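Local coordinates for biofilm-associated surface protein (Staphylococcus aureus, PDB 7C7U) that probably acts as a calcium-binding, cell-wall-anchored surface protein that modulates functional amyloid and biofilm formation, at residues 433-437 with 508-512; 461-467 with 496-502. All coordinates share one frame; numbering follows the deposited sequence.

Contact 1 (433-437 with 508-512); sequences VGKPQ and DEVNT. With CA (calcium ion), chain G.
Val433 and Glu509 meet at a calcium ion: the backbone O of Val433 and the carboxylate OE1 of Glu509 each lie 2.3 Å from the metal. Val433 O and Glu509 OE1 sit 3.0 Å apart, a closeness that the shared cation makes possible. Glu509 bends at its second torsion (chi2 -69°), which turns the carboxylate toward the ion. Asp414, Asp416, Glu423 and Ser430 complete the site, and Lys418 pairs with the other carboxylate oxygen, OE2, probably balancing its charge.

The one direct hydrogen bond between the segments runs from Asn511 ND2 to Pro436 O, 3.0 Å long and bent (142° at the hydrogen). It comes in the carbonyl plane, although the acceptor is tilted somewhat from the Asn511 amide plane. Two waters extend this grip: one joins Lys435 NZ to Asn511 OD1, the other Gln437 OE1 to Asn511 ND2. The amides of Asn511 and Gln437 stand steeply to one another, 78° apart, with the water spanning them.

Van der Waals packing fills in between. The Pro436 ring lies over the strand backbone, CG 3.5 Å from Glu509 O, while the apolar touch is that of Val433 CG1 on Glu509 CG at 3.8 Å. Lys435 runs out extended and crosses Asn511 at about a right angle, its CE 3.5 Å from Asn511 OD1.

The 433-437 segment leads from helix 420-427 into strand 437-442, which pairs in parallel with strand 509-516. The metal therefore ties the calcium-binding loops to the first residue of strand 509-516, and strand 494-501 flanks the other edge of 509-516.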
# COMPACT_ATOMS: atom_id res chain seq x y z
N VAL A 433 -14.74 8.93 7.04
CA VAL A 433 -16.00 9.58 7.39
C VAL A 433 -15.68 10.99 7.89
O VAL A 433 -15.12 11.15 8.98
CB VAL A 433 -16.78 8.79 8.45
CG1 VAL A 433 -18.06 9.57 8.89
CG2 VAL A 433 -17.13 7.40 7.95
N GLY A 434 -16.05 12.00 7.12
CA GLY A 434 -15.85 13.39 7.51
C GLY A 434 -16.80 13.89 8.59
O GLY A 434 -17.38 13.11 9.35
N LYS A 435 -16.95 15.21 8.68
CA LYS A 435 -17.71 15.84 9.76
C LYS A 435 -19.19 15.91 9.38
O LYS A 435 -19.53 16.45 8.32
CB LYS A 435 -17.18 17.23 10.04
CG LYS A 435 -17.72 17.89 11.30
CD LYS A 435 -17.18 19.29 11.43
CE LYS A 435 -17.53 19.90 12.77
NZ LYS A 435 -17.22 21.37 12.78
N PRO A 436 -20.08 15.40 10.21
CA PRO A 436 -21.51 15.47 9.88
C PRO A 436 -21.98 16.92 9.90
O PRO A 436 -21.42 17.77 10.60
CB PRO A 436 -22.18 14.66 11.00
CG PRO A 436 -21.25 14.73 12.16
CD PRO A 436 -19.84 14.85 11.56
N GLN A 437 -23.01 17.20 9.09
CA GLN A 437 -23.64 18.52 9.02
C GLN A 437 -25.15 18.36 9.11
O GLN A 437 -25.73 17.48 8.48
CB GLN A 437 -23.28 19.27 7.72
CG GLN A 437 -21.76 19.37 7.41
CD GLN A 437 -21.06 20.33 8.34
OE1 GLN A 437 -21.70 21.18 8.94
NE2 GLN A 437 -19.73 20.21 8.44
N ASP A 508 -17.37 8.34 17.41
CA ASP A 508 -18.21 8.84 16.33
C ASP A 508 -17.66 10.15 15.79
O ASP A 508 -16.98 10.89 16.49
CB ASP A 508 -19.65 9.07 16.81
CG ASP A 508 -20.27 7.82 17.41
OD1 ASP A 508 -19.81 6.69 17.10
OD2 ASP A 508 -21.22 7.97 18.21
N GLU A 509 -17.97 10.43 14.52
CA GLU A 509 -17.79 11.77 14.00
C GLU A 509 -18.98 12.62 14.43
O GLU A 509 -20.14 12.21 14.25
CB GLU A 509 -17.68 11.74 12.47
CG GLU A 509 -16.37 11.08 11.95
CD GLU A 509 -15.12 11.92 12.26
OE1 GLU A 509 -14.04 11.60 11.74
OE2 GLU A 509 -15.23 12.92 13.00
N VAL A 510 -18.71 13.79 15.03
CA VAL A 510 -19.73 14.59 15.70
C VAL A 510 -19.76 16.01 15.15
O VAL A 510 -18.76 16.55 14.68
CB VAL A 510 -19.53 14.64 17.24
CG1 VAL A 510 -19.76 13.28 17.88
CG2 VAL A 510 -18.14 15.19 17.58
N ASN A 511 -20.95 16.61 15.22
CA ASN A 511 -21.15 18.04 15.07
C ASN A 511 -22.34 18.40 15.96
O ASN A 511 -23.04 17.51 16.45
CB ASN A 511 -21.38 18.42 13.60
CG ASN A 511 -21.13 19.90 13.31
OD1 ASN A 511 -20.70 20.65 14.18
ND2 ASN A 511 -21.43 20.32 12.09
N THR A 512 -22.56 19.70 16.17
CA THR A 512 -23.72 20.16 16.93
C THR A 512 -24.65 20.98 16.05
O THR A 512 -24.23 21.62 15.09
CB THR A 512 -23.32 20.99 18.15
OG1 THR A 512 -22.47 22.06 17.75
CG2 THR A 512 -22.61 20.11 19.18
CA CA G . -12.91 11.24 9.74
O HOH W 1 -18.73 22.59 14.24
O HOH W 2 -20.76 23.11 11.08

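Contact 2 (461-467 with 496-502); sequences QTAKVIN and YTIAIDS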
# COMPACT_ATOMS: atom_id res chain seq x y z
N GLN A 461 -22.93 3.45 8.27
CA GLN A 461 -22.95 4.31 9.44
C GLN A 461 -24.35 4.40 10.02
O GLN A 461 -25.35 4.24 9.31
CB GLN A 461 -22.45 5.71 9.11
CG GLN A 461 -21.20 5.75 8.25
CD GLN A 461 -19.96 5.37 9.02
OE1 GLN A 461 -19.74 5.83 10.15
NE2 GLN A 461 -19.12 4.54 8.42
N THR A 462 -24.41 4.68 11.32
CA THR A 462 -25.65 5.00 12.02
C THR A 462 -25.55 6.42 12.57
O THR A 462 -24.59 6.76 13.28
CB THR A 462 -25.94 3.99 13.14
OG1 THR A 462 -26.00 2.67 12.59
CG2 THR A 462 -27.28 4.32 13.85
N ALA A 463 -26.55 7.24 12.26
CA ALA A 463 -26.63 8.59 12.77
C ALA A 463 -27.51 8.60 14.01
O ALA A 463 -28.56 7.96 14.05
CB ALA A 463 -27.18 9.55 11.72
N LYS A 464 -27.07 9.35 15.02
CA LYS A 464 -27.76 9.47 16.29
C LYS A 464 -27.90 10.94 16.63
O LYS A 464 -26.95 11.71 16.46
CB LYS A 464 -26.99 8.76 17.42
CG LYS A 464 -26.55 7.32 17.12
CD LYS A 464 -25.29 7.02 17.89
CE LYS A 464 -24.89 5.57 17.82
NZ LYS A 464 -23.57 5.40 18.51
N VAL A 465 -29.08 11.32 17.10
CA VAL A 465 -29.32 12.63 17.68
C VAL A 465 -29.33 12.48 19.20
O VAL A 465 -30.09 11.67 19.75
CB VAL A 465 -30.62 13.26 17.15
CG1 VAL A 465 -30.88 14.62 17.81
CG2 VAL A 465 -30.53 13.42 15.63
N ILE A 466 -28.46 13.22 19.86
CA ILE A 466 -28.20 13.09 21.29
C ILE A 466 -28.32 14.49 21.90
O ILE A 466 -27.75 15.45 21.37
CB ILE A 466 -26.81 12.50 21.58
CG1 ILE A 466 -26.62 11.16 20.85
CG2 ILE A 466 -26.57 12.33 23.06
CD1 ILE A 466 -25.16 10.73 20.80
N ASN A 467 -29.09 14.60 22.99
CA ASN A 467 -29.25 15.89 23.66
C ASN A 467 -28.01 16.21 24.51
O ASN A 467 -27.10 15.40 24.67
CB ASN A 467 -30.55 15.93 24.46
CG ASN A 467 -30.52 15.06 25.71
OD1 ASN A 467 -29.47 14.65 26.19
ND2 ASN A 467 -31.70 14.76 26.24
N TYR A 496 -27.94 20.17 20.36
CA TYR A 496 -27.94 18.73 20.16
C TYR A 496 -26.70 18.31 19.39
O TYR A 496 -26.10 19.10 18.65
CB TYR A 496 -29.20 18.29 19.41
CG TYR A 496 -30.45 18.34 20.25
CD1 TYR A 496 -30.99 19.57 20.66
CD2 TYR A 496 -31.08 17.18 20.65
CE1 TYR A 496 -32.15 19.62 21.46
CE2 TYR A 496 -32.24 17.21 21.44
CZ TYR A 496 -32.76 18.44 21.84
OH TYR A 496 -33.89 18.47 22.62
N THR A 497 -26.31 17.04 19.56
CA THR A 497 -25.22 16.43 18.81
C THR A 497 -25.79 15.53 17.72
O THR A 497 -26.70 14.74 17.99
CB THR A 497 -24.30 15.61 19.72
OG1 THR A 497 -23.82 16.42 20.79
CG2 THR A 497 -23.13 15.01 18.93
N ILE A 498 -25.25 15.65 16.51
CA ILE A 498 -25.47 14.67 15.46
C ILE A 498 -24.20 13.83 15.38
O ILE A 498 -23.12 14.36 15.06
CB ILE A 498 -25.83 15.31 14.10
CG1 ILE A 498 -25.92 14.24 13.01
CG2 ILE A 498 -24.90 16.46 13.72
CD1 ILE A 498 -27.03 13.21 13.26
N ALA A 499 -24.32 12.55 15.73
CA ALA A 499 -23.18 11.65 15.82
C ALA A 499 -23.31 10.55 14.78
O ALA A 499 -24.37 9.94 14.65
CB ALA A 499 -23.08 11.03 17.22
N ILE A 500 -22.21 10.31 14.05
CA ILE A 500 -22.13 9.31 12.99
C ILE A 500 -21.25 8.17 13.49
O ILE A 500 -20.03 8.33 13.67
CB ILE A 500 -21.59 9.90 11.69
CG1 ILE A 500 -22.25 11.25 11.39
CG2 ILE A 500 -21.85 8.94 10.53
CD1 ILE A 500 -23.74 11.19 11.15
N ASP A 501 -21.86 7.00 13.66
CA ASP A 501 -21.26 5.86 14.34
C ASP A 501 -20.87 4.81 13.30
O ASP A 501 -21.73 4.30 12.57
CB ASP A 501 -22.23 5.29 15.37
CG ASP A 501 -21.65 4.15 16.21
OD1 ASP A 501 -20.66 3.51 15.80
OD2 ASP A 501 -22.22 3.89 17.29
N SER A 502 -19.58 4.50 13.23
CA SER A 502 -19.04 3.42 12.41
C SER A 502 -18.86 2.17 13.26
O SER A 502 -18.52 2.28 14.45
CB SER A 502 -17.69 3.83 11.80
OG SER A 502 -16.95 2.70 11.35
O HOH W 3 -15.92 3.53 8.50
O HOH W 4 -18.22 7.53 11.89
O HOH W 5 -33.70 16.23 24.81
O HOH W 6 -24.62 15.82 23.04
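Thr462 and Asp501 open a regular antiparallel pairing in which each hydrogen-bonded pair exchanges two backbone bonds. Thr462 N gives to Asp501 O at 3.0 Å, arriving in the carbonyl plane on a lone pair, whereas the return bond from Asp501 N is tilted from the plane of the Thr462 carbonyl. Lys464 pairs likewise with Ala499, and Ile466 with Thr497, where the bond from Thr497 N to Ile466 O is nearly straight (176°). CA-H...O contacts, such as Ala463 CA to Ala499 O at 3.2 Å, lie between these bonds.

A salt bridge joins Lys464 and Asp501 diagonally across the two strands. The lysine chain is extended beyond CG and brings NZ to Asp501 OD2; the modelled separation is improbably short, so its exact length is doubtful. Asp501 CG lies anti to the backbone N (chi1 -176°), swinging the carboxylate toward the lysine. Asp508 OD2 offers NZ a second, long and weak partner.

On the opposite face, Ala463 CB touches Ile500 CD1 at 3.9 Å and Ile498 CD1 at 4.0 Å, and Val465 CG1 meets Tyr496 CD2 at 3.8 Å. Asn467 CB approaches Tyr496 CE2 obliquely at 3.7 Å. Tyr496 OH bonds to Pro492 O and shares a water with Asn467 ND2, while Asn467 OD1 accepts from Thr471 N. At the other end Gln461 CB lies 3.6 Å from Ile500 CG2. A water links Gln461 OE1 to Ile500 O, and Gln461 NE2 bonds to Ala459 O.

Strand 472-477 pairs with 462-466 on its outer side, and strand 509-516 with 494-501. The antiparallel pair offers its apolar face, with Ala463, Val465, Ile498 and Ile500, to Val486 and Phe484 of strand 483-487 in the same mixed sheet, packing as in a beta sandwich.

Both contacts belong to one mixed sheet, where strands 494-501 and 509-516 are neighbours: Glu509 O and Asn511 O probably accept hydrogen bonds from the backbone N atoms of Ile500 and Ile498. Contact 2 is nested inside the chain loop that contact 1 closes. Contact 2 is a continuous strand pair held by backbone bonds, with a buried apolar face and a partly exposed one carrying the salt bridge. Contact 1 relies on strand side chains, Glu509 and Asn511, meeting backbone oxygens of the loop, directly or through the metal; it is buried at the calcium end and open to solvent near Lys435 and Gln437. Pro436 packs on Ile500, and Val433 on Gln461, joining the two.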